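Local coordinates for glycosyl hydrolases family 2, sugar binding domain protein (Bacteroides uniformis str. 3978 T3 ii, PDB 6D1P) that probably hydrolyses O-glycosidic bonds, acting as a family 2 beta-glucuronidase in a human gut bacterium, at residues 621-626 with 643-648; 650-655 with 689-694; 105-110 with 196-201. All blocks are in the same frame, centred on the assembly; numbering follows the deposited sequence.

Interaction 1 (621-626 with 643-648)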
loop_
_atom_site.group_PDB
_atom_site.type_symbol
_atom_site.label_atom_id
_atom_site.label_comp_id
_atom_site.label_asym_id
_atom_site.label_seq_id
_atom_site.Cartn_x
_atom_site.Cartn_y
_atom_site.Cartn_z
ATOM N N PRO A 621 45.685 1.890 -18.466
ATOM C CA PRO A 621 46.392 0.959 -17.583
ATOM C C PRO A 621 45.740 0.873 -16.209
ATOM O O PRO A 621 45.368 1.883 -15.610
ATOM C CB PRO A 621 47.802 1.550 -17.514
ATOM C CG PRO A 621 47.954 2.269 -18.817
ATOM C CD PRO A 621 46.599 2.827 -19.138
ATOM N N MET A 622 45.582 -0.358 -15.730
ATOM C CA MET A 622 44.975 -0.627 -14.442
ATOM C C MET A 622 45.549 -1.932 -13.924
ATOM O O MET A 622 46.165 -2.707 -14.663
ATOM C CB MET A 622 43.436 -0.695 -14.518
ATOM C CG MET A 622 42.880 -1.689 -15.563
ATOM S SD MET A 622 42.969 -3.421 -15.044
ATOM C CE MET A 622 41.733 -3.482 -13.755
ATOM N N LEU A 623 45.319 -2.160 -12.640
ATOM C CA LEU A 623 45.841 -3.295 -11.900
ATOM C C LEU A 623 44.897 -3.508 -10.723
ATOM O O LEU A 623 44.621 -2.557 -9.986
ATOM C CB LEU A 623 47.268 -3.003 -11.420
ATOM C CG LEU A 623 48.026 -4.008 -10.561
ATOM C CD1 LEU A 623 48.388 -5.232 -11.375
ATOM C CD2 LEU A 623 49.290 -3.358 -9.998
ATOM N N HIS A 624 44.378 -4.728 -10.560
ATOM C CA HIS A 624 43.446 -5.030 -9.473
ATOM C C HIS A 624 43.739 -6.423 -8.958
ATOM O O HIS A 624 43.495 -7.410 -9.657
ATOM C CB HIS A 624 41.978 -4.936 -9.916
ATOM C CG HIS A 624 40.987 -5.244 -8.818
ATOM N ND1 HIS A 624 40.383 -4.263 -8.054
ATOM C CD2 HIS A 624 40.511 -6.423 -8.353
ATOM C CE1 HIS A 624 39.570 -4.825 -7.176
ATOM N NE2 HIS A 624 39.632 -6.135 -7.333
ATOM N N ILE A 625 44.241 -6.501 -7.733
ATOM C CA ILE A 625 44.360 -7.782 -7.061
ATOM C C ILE A 625 42.971 -8.253 -6.675
ATOM O O ILE A 625 42.207 -7.519 -6.037
ATOM C CB ILE A 625 45.252 -7.653 -5.822
ATOM C CG1 ILE A 625 46.619 -7.064 -6.209
ATOM C CG2 ILE A 625 45.358 -8.994 -5.118
ATOM C CD1 ILE A 625 47.403 -6.511 -5.020
ATOM N N TYR A 626 42.634 -9.476 -7.054
ATOM C CA TYR A 626 41.342 -10.012 -6.675
ATOM C C TYR A 626 41.344 -10.325 -5.182
ATOM O O TYR A 626 42.149 -11.133 -4.709
ATOM C CB TYR A 626 40.999 -11.247 -7.511
ATOM C CG TYR A 626 39.826 -12.015 -6.964
ATOM C CD1 TYR A 626 38.646 -11.361 -6.591
ATOM C CD2 TYR A 626 39.894 -13.390 -6.786
ATOM C CE1 TYR A 626 37.575 -12.071 -6.066
ATOM C CE2 TYR A 626 38.829 -14.102 -6.273
ATOM C CZ TYR A 626 37.674 -13.436 -5.919
ATOM O OH TYR A 626 36.620 -14.151 -5.397
ATOM N N ILE A 643 46.450 -16.537 -5.751
ATOM C CA ILE A 643 46.129 -15.118 -5.849
ATOM C C ILE A 643 46.028 -14.780 -7.330
ATOM O O ILE A 643 46.962 -15.044 -8.094
ATOM C CB ILE A 643 47.195 -14.231 -5.165
ATOM C CG1 ILE A 643 47.175 -14.388 -3.656
ATOM C CG2 ILE A 643 47.015 -12.758 -5.512
ATOM C CD1 ILE A 643 48.057 -15.499 -3.146
ATOM N N LEU A 644 44.898 -14.213 -7.741
ATOM C CA LEU A 644 44.704 -13.793 -9.124
ATOM C C LEU A 644 44.758 -12.275 -9.209
ATOM O O LEU A 644 44.318 -11.571 -8.302
ATOM C CB LEU A 644 43.362 -14.284 -9.680
ATOM C CG LEU A 644 42.968 -15.735 -9.400
ATOM C CD1 LEU A 644 41.464 -15.995 -9.721
ATOM C CD2 LEU A 644 43.875 -16.707 -10.137
ATOM N N VAL A 645 45.280 -11.766 -10.310
ATOM C CA VAL A 645 45.347 -10.328 -10.512
ATOM C C VAL A 645 44.743 -10.009 -11.864
ATOM O O VAL A 645 45.015 -10.700 -12.853
ATOM C CB VAL A 645 46.790 -9.800 -10.425
ATOM C CG1 VAL A 645 46.803 -8.325 -10.722
ATOM C CG2 VAL A 645 47.364 -10.062 -9.041
ATOM N N TYR A 646 43.929 -8.972 -11.915
ATOM C CA TYR A 646 43.298 -8.582 -13.166
ATOM C C TYR A 646 43.897 -7.241 -13.570
ATOM O O TYR A 646 43.592 -6.198 -12.983
ATOM C CB TYR A 646 41.765 -8.594 -13.044
ATOM C CG TYR A 646 41.298 -10.037 -13.050
ATOM C CD1 TYR A 646 41.025 -10.700 -14.258
ATOM C CD2 TYR A 646 41.236 -10.776 -11.866
ATOM C CE1 TYR A 646 40.652 -12.042 -14.276
ATOM C CE2 TYR A 646 40.874 -12.115 -11.876
ATOM C CZ TYR A 646 40.593 -12.742 -13.092
ATOM O OH TYR A 646 40.239 -14.065 -13.101
ATOM N N SER A 647 44.780 -7.291 -14.566
ATOM C CA SER A 647 45.446 -6.108 -15.075
ATOM C C SER A 647 45.547 -6.209 -16.590
ATOM O O SER A 647 45.641 -7.306 -17.144
ATOM C CB SER A 647 46.840 -5.962 -14.435
ATOM O OG SER A 647 47.631 -5.014 -15.134
ATOM N N ASN A 648 45.497 -5.052 -17.256
ATOM C CA ASN A 648 45.878 -4.927 -18.654
ATOM C C ASN A 648 47.325 -4.463 -18.826
ATOM O O ASN A 648 47.706 -4.062 -19.933
ATOM C CB ASN A 648 44.940 -3.960 -19.382
ATOM C CG ASN A 648 44.815 -2.634 -18.667
ATOM O OD1 ASN A 648 45.417 -2.424 -17.600
ATOM N ND2 ASN A 648 44.041 -1.727 -19.246
HETATM O O HOH W 1 42.918 -13.840 -5.561
#
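H624 and Y646 form an antiparallel hydrogen-bonded pair, and the axes of 623-625 and 643-647 approach to 4.7 Å, their directions 159° apart. Y646 N gives H624 O a nearly straight bond of 2.8 Å (175°), the return bond from H624 N being weak. At M622 and N648, side chains take over the pairing. N648 suits this place because its amide both accepts and donates: OD1 takes M622 N at 2.8 Å, on an in-plane lone pair, and ND2 binds the carbonyls of S618 and K620. A leucine in its place would probably leave M622 N and both carbonyls without mates. S647 OG donates to M622 O at 2.8 Å and accepts from C649 N. The bent thioether of M622 brings CE to 3.4 Å from Y646 O. This is one edge of the three-stranded sheet of a beta sandwich, consistent with its E-set family. On the face packed against A691, L623 has CG anti to the backbone N (chi1 177°), so CD1 lies over the partner strand and reaches V645 CG1 and S647 CB, each at 3.5 Å. I625 CG2 lies alongside I643 CG2. The face of H624 and Y646 meets helices 550-564 and 609-617, and Y646 OH bonds D558; Y626 OH bonds S551 and H522. Y626 N bonds L644 O directly; a water completes the return link, donating to Y626 O at 2.9 Å and accepting from L644 N.

Interaction 2 (650-655 with 689-694)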
loop_
_atom_site.group_PDB
_atom_site.type_symbol
_atom_site.label_atom_id
_atom_site.label_comp_id
_atom_site.label_asym_id
_atom_site.label_seq_id
_atom_site.Cartn_x
_atom_site.Cartn_y
_atom_site.Cartn_z
ATOM N N PRO A 650 51.285 -5.090 -19.315
ATOM C CA PRO A 650 52.025 -6.233 -19.898
ATOM C C PRO A 650 52.720 -7.103 -18.865
ATOM O O PRO A 650 52.759 -8.330 -19.029
ATOM C CB PRO A 650 53.035 -5.560 -20.836
ATOM C CG PRO A 650 52.404 -4.255 -21.191
ATOM C CD PRO A 650 51.618 -3.814 -19.970
ATOM N N GLU A 651 53.249 -6.507 -17.796
ATOM C CA GLU A 651 53.956 -7.232 -16.750
ATOM C C GLU A 651 53.469 -6.766 -15.393
ATOM O O GLU A 651 53.227 -5.574 -15.178
ATOM C CB GLU A 651 55.471 -7.022 -16.808
ATOM C CG GLU A 651 56.244 -8.150 -17.457
ATOM C CD GLU A 651 57.752 -7.925 -17.372
ATOM O OE1 GLU A 651 58.463 -8.811 -16.841
ATOM O OE2 GLU A 651 58.213 -6.847 -17.824
ATOM N N VAL A 652 53.365 -7.712 -14.475
ATOM C CA VAL A 652 52.862 -7.460 -13.137
ATOM C C VAL A 652 53.726 -8.248 -12.182
ATOM O O VAL A 652 53.969 -9.440 -12.403
ATOM C CB VAL A 652 51.383 -7.873 -12.978
ATOM C CG1 VAL A 652 50.980 -7.840 -11.512
ATOM C CG2 VAL A 652 50.497 -6.976 -13.822
ATOM N N GLU A 653 54.186 -7.597 -11.125
ATOM C CA GLU A 653 54.920 -8.274 -10.072
ATOM C C GLU A 653 54.089 -8.294 -8.795
ATOM O O GLU A 653 53.511 -7.272 -8.399
ATOM C CB GLU A 653 56.275 -7.609 -9.827
ATOM C CG GLU A 653 57.068 -8.306 -8.734
ATOM C CD GLU A 653 58.553 -7.963 -8.743
ATOM O OE1 GLU A 653 59.304 -8.764 -8.139
ATOM O OE2 GLU A 653 58.947 -6.925 -9.346
ATOM N N LEU A 654 54.044 -9.461 -8.160
ATOM C CA LEU A 654 53.322 -9.666 -6.921
ATOM C C LEU A 654 54.305 -9.688 -5.764
ATOM O O LEU A 654 55.404 -10.242 -5.880
ATOM C CB LEU A 654 52.538 -10.980 -6.962
ATOM C CG LEU A 654 51.540 -11.143 -5.820
ATOM C CD1 LEU A 654 50.366 -10.193 -6.019
ATOM C CD2 LEU A 654 51.080 -12.589 -5.688
ATOM N N PHE A 655 53.909 -9.081 -4.651
ATOM C CA PHE A 655 54.683 -9.143 -3.422
ATOM C C PHE A 655 53.767 -9.628 -2.315
ATOM O O PHE A 655 52.640 -9.134 -2.178
ATOM C CB PHE A 655 55.275 -7.784 -3.033
ATOM C CG PHE A 655 56.041 -7.096 -4.129
ATOM C CD1 PHE A 655 57.423 -7.216 -4.209
ATOM C CD2 PHE A 655 55.390 -6.278 -5.037
ATOM C CE1 PHE A 655 58.134 -6.558 -5.210
ATOM C CE2 PHE A 655 56.093 -5.624 -6.047
ATOM C CZ PHE A 655 57.467 -5.765 -6.128
ATOM N N ILE A 689 49.514 -8.164 0.760
ATOM C CA ILE A 689 49.707 -8.613 -0.611
ATOM C C ILE A 689 49.695 -7.373 -1.479
ATOM O O ILE A 689 48.724 -6.610 -1.461
ATOM C CB ILE A 689 48.623 -9.605 -1.062
ATOM C CG1 ILE A 689 48.848 -10.966 -0.409
ATOM C CG2 ILE A 689 48.611 -9.740 -2.583
ATOM C CD1 ILE A 689 47.581 -11.643 0.056
ATOM N N THR A 690 50.779 -7.145 -2.203
ATOM C CA THR A 690 50.852 -5.993 -3.080
ATOM C C THR A 690 51.225 -6.448 -4.476
ATOM O O THR A 690 51.772 -7.534 -4.676
ATOM C CB THR A 690 51.874 -4.969 -2.588
ATOM O OG1 THR A 690 53.179 -5.554 -2.653
ATOM C CG2 THR A 690 51.563 -4.554 -1.160
ATOM N N ALA A 691 50.952 -5.572 -5.432
ATOM C CA ALA A 691 51.235 -5.822 -6.831
ATOM C C ALA A 691 51.700 -4.538 -7.485
ATOM O O ALA A 691 51.211 -3.447 -7.168
ATOM C CB ALA A 691 50.003 -6.358 -7.585
ATOM N N THR A 692 52.640 -4.684 -8.411
ATOM C CA THR A 692 53.052 -3.586 -9.263
ATOM C C THR A 692 52.999 -4.045 -10.714
ATOM O O THR A 692 53.530 -5.103 -11.068
ATOM C CB THR A 692 54.452 -3.086 -8.886
ATOM O OG1 THR A 692 54.430 -2.609 -7.535
ATOM C CG2 THR A 692 54.874 -1.954 -9.808
ATOM N N GLY A 693 52.318 -3.269 -11.534
ATOM C CA GLY A 693 52.223 -3.530 -12.949
ATOM C C GLY A 693 53.038 -2.478 -13.665
ATOM O O GLY A 693 53.136 -1.332 -13.213
ATOM N N TYR A 694 53.633 -2.878 -14.777
ATOM C CA TYR A 694 54.487 -1.998 -15.548
ATOM C C TYR A 694 53.867 -1.842 -16.923
ATOM O O TYR A 694 53.548 -2.841 -17.578
ATOM C CB TYR A 694 55.905 -2.567 -15.635
ATOM C CG TYR A 694 56.466 -2.982 -14.287
ATOM C CD1 TYR A 694 57.195 -2.078 -13.504
ATOM C CD2 TYR A 694 56.263 -4.275 -13.791
ATOM C CE1 TYR A 694 57.718 -2.451 -12.266
ATOM C CE2 TYR A 694 56.781 -4.657 -12.556
ATOM C CZ TYR A 694 57.511 -3.741 -11.795
ATOM O OH TYR A 694 58.029 -4.120 -10.565
#
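V652 faces G693 across the closest step of this antiparallel ladder, their CA atoms 4.0 Å apart, and the glycine makes the hollow into which the valine fits. V652 CG2 lies against the bare G693 CA, and a beta carbon on G693 would sit tight against that methyl. Five backbone bonds join the strands, through the hydrogen-bonded pairs E651/Y694, E653/T692 and F655/T690. Further along, L654 is the bump: with CG anti to the backbone N (chi1 -169°), the leucine leans across the ladder, and CD1 comes 3.3 Å from T690 O and also touches I689 CG2 (3.9 Å) and the small A691 CB. The branched V652 and L654 of one strand thus meet the small G693 and A691 of the other. Strands 651-656 and 685-695 are neighbours in the larger sheet of the beta sandwich, and V652, L654 and A691 point to its interior, where L623, I625, I643 and W678 meet them. The opposite face carries longer and more polar groups. F655 CB rests 3.1 Å from T690 OG1, and the ring reaches along the strand until its edge, at CE2, meets T692 OG1 at 3.8 Å. This hydroxyl, bonded to D701 on the next strand, can lie at the ring edge with its hydrogen bonding met. Y694 reaches back over the opposite strand: CD2 comes 3.6 Å from E651 O, the ring edge meets E653 CB, and OH makes a weak bond of 3.2 Å to E653 OE2. R663 makes a cation-pi contact with Y694 and a long, weak ion pair with E651.

Interaction 3 (105-110 with 196-201)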
loop_
_atom_site.group_PDB
_atom_site.type_symbol
_atom_site.label_atom_id
_atom_site.label_comp_id
_atom_site.label_asym_id
_atom_site.label_seq_id
_atom_site.Cartn_x
_atom_site.Cartn_y
_atom_site.Cartn_z
ATOM N N GLY A 105 1.489 31.733 -28.952
ATOM C CA GLY A 105 2.363 30.611 -28.703
ATOM C C GLY A 105 1.601 29.465 -28.069
ATOM O O GLY A 105 0.461 29.603 -27.618
ATOM N N ARG A 106 2.245 28.302 -28.041
ATOM C CA ARG A 106 1.631 27.098 -27.506
ATOM C C ARG A 106 2.447 26.575 -26.333
ATOM O O ARG A 106 3.682 26.654 -26.332
ATOM C CB ARG A 106 1.477 26.045 -28.602
ATOM C CG ARG A 106 0.689 26.578 -29.784
ATOM C CD ARG A 106 -0.094 25.498 -30.492
ATOM N NE ARG A 106 -1.097 24.874 -29.635
ATOM C CZ ARG A 106 -2.292 25.396 -29.368
ATOM N NH1 ARG A 106 -2.637 26.571 -29.871
ATOM N NH2 ARG A 106 -3.145 24.744 -28.585
ATOM N N THR A 107 1.744 26.075 -25.318
ATOM C CA THR A 107 2.360 25.625 -24.077
ATOM C C THR A 107 2.084 24.142 -23.902
ATOM O O THR A 107 0.924 23.717 -23.920
ATOM C CB THR A 107 1.837 26.396 -22.852
ATOM O OG1 THR A 107 2.019 27.802 -23.034
ATOM C CG2 THR A 107 2.603 25.974 -21.606
ATOM N N CYS A 108 3.148 23.368 -23.711
ATOM C CA CYS A 108 3.052 21.927 -23.551
ATOM C C CYS A 108 3.789 21.465 -22.308
ATOM O O CYS A 108 4.879 21.958 -21.988
ATOM C CB CYS A 108 3.627 21.194 -24.760
ATOM S SG CYS A 108 2.600 21.352 -26.207
ATOM N N LEU A 109 3.190 20.505 -21.617
ATOM C CA LEU A 109 3.933 19.677 -20.686
ATOM C C LEU A 109 4.533 18.528 -21.481
ATOM O O LEU A 109 3.824 17.836 -22.219
ATOM C CB LEU A 109 3.033 19.158 -19.576
ATOM C CG LEU A 109 2.472 20.268 -18.694
ATOM C CD1 LEU A 109 1.502 19.689 -17.683
ATOM C CD2 LEU A 109 3.609 20.984 -17.988
ATOM N N GLU A 110 5.837 18.368 -21.370
ATOM C CA GLU A 110 6.567 17.321 -22.058
ATOM C C GLU A 110 6.952 16.256 -21.046
ATOM O O GLU A 110 7.449 16.582 -19.960
ATOM C CB GLU A 110 7.823 17.884 -22.723
ATOM C CG GLU A 110 7.785 17.915 -24.219
ATOM C CD GLU A 110 9.166 18.120 -24.805
ATOM O OE1 GLU A 110 10.139 18.153 -24.016
ATOM O OE2 GLU A 110 9.280 18.228 -26.038
ATOM N N LEU A 196 8.175 22.018 -18.873
ATOM C CA LEU A 196 7.292 23.058 -19.390
ATOM C C LEU A 196 7.946 23.686 -20.616
ATOM O O LEU A 196 9.113 24.099 -20.557
ATOM C CB LEU A 196 7.028 24.114 -18.315
ATOM C CG LEU A 196 6.073 25.244 -18.686
ATOM C CD1 LEU A 196 4.683 24.695 -18.973
ATOM C CD2 LEU A 196 6.040 26.269 -17.557
ATOM N N VAL A 197 7.222 23.727 -21.734
ATOM C CA VAL A 197 7.836 24.073 -23.016
ATOM C C VAL A 197 6.925 25.015 -23.793
ATOM O O VAL A 197 5.732 24.739 -23.974
ATOM C CB VAL A 197 8.159 22.822 -23.858
ATOM C CG1 VAL A 197 8.845 23.214 -25.169
ATOM C CG2 VAL A 197 9.035 21.857 -23.070
ATOM N N TYR A 198 7.500 26.122 -24.257
ATOM C CA TYR A 198 6.812 27.124 -25.060
ATOM C C TYR A 198 7.355 27.116 -26.486
ATOM O O TYR A 198 8.571 27.007 -26.695
ATOM C CB TYR A 198 7.001 28.527 -24.477
ATOM C CG TYR A 198 6.700 28.709 -23.006
ATOM C CD1 TYR A 198 5.405 28.635 -22.533
ATOM C CD2 TYR A 198 7.710 29.017 -22.100
ATOM C CE1 TYR A 198 5.113 28.829 -21.194
ATOM C CE2 TYR A 198 7.428 29.218 -20.751
ATOM C CZ TYR A 198 6.121 29.123 -20.309
ATOM O OH TYR A 198 5.805 29.317 -18.979
ATOM N N THR A 199 6.462 27.249 -27.460
ATOM C CA THR A 199 6.828 27.320 -28.868
ATOM C C THR A 199 5.948 28.351 -29.556
ATOM O O THR A 199 4.848 28.657 -29.078
ATOM C CB THR A 199 6.681 25.971 -29.591
ATOM O OG1 THR A 199 5.356 25.464 -29.406
ATOM C CG2 THR A 199 7.682 24.971 -29.080
ATOM N N PRO A 200 6.404 28.907 -30.680
ATOM C CA PRO A 200 5.561 29.820 -31.460
ATOM C C PRO A 200 4.384 29.096 -32.102
ATOM O O PRO A 200 4.316 27.866 -32.159
ATOM C CB PRO A 200 6.518 30.360 -32.530
ATOM C CG PRO A 200 7.862 30.132 -31.993
ATOM C CD PRO A 200 7.784 28.878 -31.191
ATOM N N ALA A 201 3.442 29.899 -32.608
ATOM C CA ALA A 201 2.320 29.349 -33.364
ATOM C C ALA A 201 2.802 28.445 -34.488
ATOM O O ALA A 201 2.165 27.433 -34.804
ATOM C CB ALA A 201 1.460 30.478 -33.931
#
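T107 and Y198 stand side by side and point the same way on one face of an antiparallel sheet in the sugar-binding domain, a beta sandwich of the jelly-roll kind usual for family 2 glycoside hydrolases. Strands 106-110 and 196-199 are the two inner members of a four-stranded sheet and run at 150° to each other. T107 OG1 lies in the plane of the Y198 ring, 3.5 Å from CD1, so the threonine meets the ring at its edge. A beta-branched residue fits because its second arm has separate work: T107 CG2 lies 3.6 Å from L196 CD1. The same leucine methyl also meets L109 CD2 at 4.0 Å, the two leucines crossing at an oblique angle. L196 can reach both because its CG is anti to the backbone N (chi1 -178°), which lays the branch over the neighbouring strand. Y198 suits the place because its ring packs beside T107 while its OH bonds E99 N beyond the sheet.

V197 and T199 project from the other face, with R106, C108 and E110. V197 CG2 lies 4.0 Å from E110 OE1, the carboxylate being held by a salt bridge to K28 and a bond from I23 N, so the charge of this buried group is probably balanced by K28 while the valine packs against it. R106 behaves differently: its CB passes near T199 OG1, but the bent chain leads the guanidinium away to a salt bridge with D140 on the next strand. At the strand start R106 N binds T199 O at 2.8 Å, and just before it a beta carbon on G105 would clash with T199 O at 3.0 Å; G105 CA itself comes within 3.2 Å of that oxygen.

Overall arrangement
Interactions 1 and 2 belong to the two sheets of one beta sandwich: strands 641-647 and 651-656 follow each other in the chain, and the centres of interactions 1 and 2 are 8 Å apart. They touch directly, L623 CD2 reaching G693 N at 3.4 Å and I625 CD1 reaching A691 CB at 3.7 Å. Interaction 3 lies in the sugar-binding domain on the opposite side of the chain's centre, about 53 Å and 60 Å away between centres. Interactions 1 and 3 are largely buried, whereas interaction 2 has one face partly exposed. Interaction 1 relies on side chain-to-backbone bonds at one end and a water link at the other; interactions 2 and 3 keep regular ladders, with charged groups on one face of each.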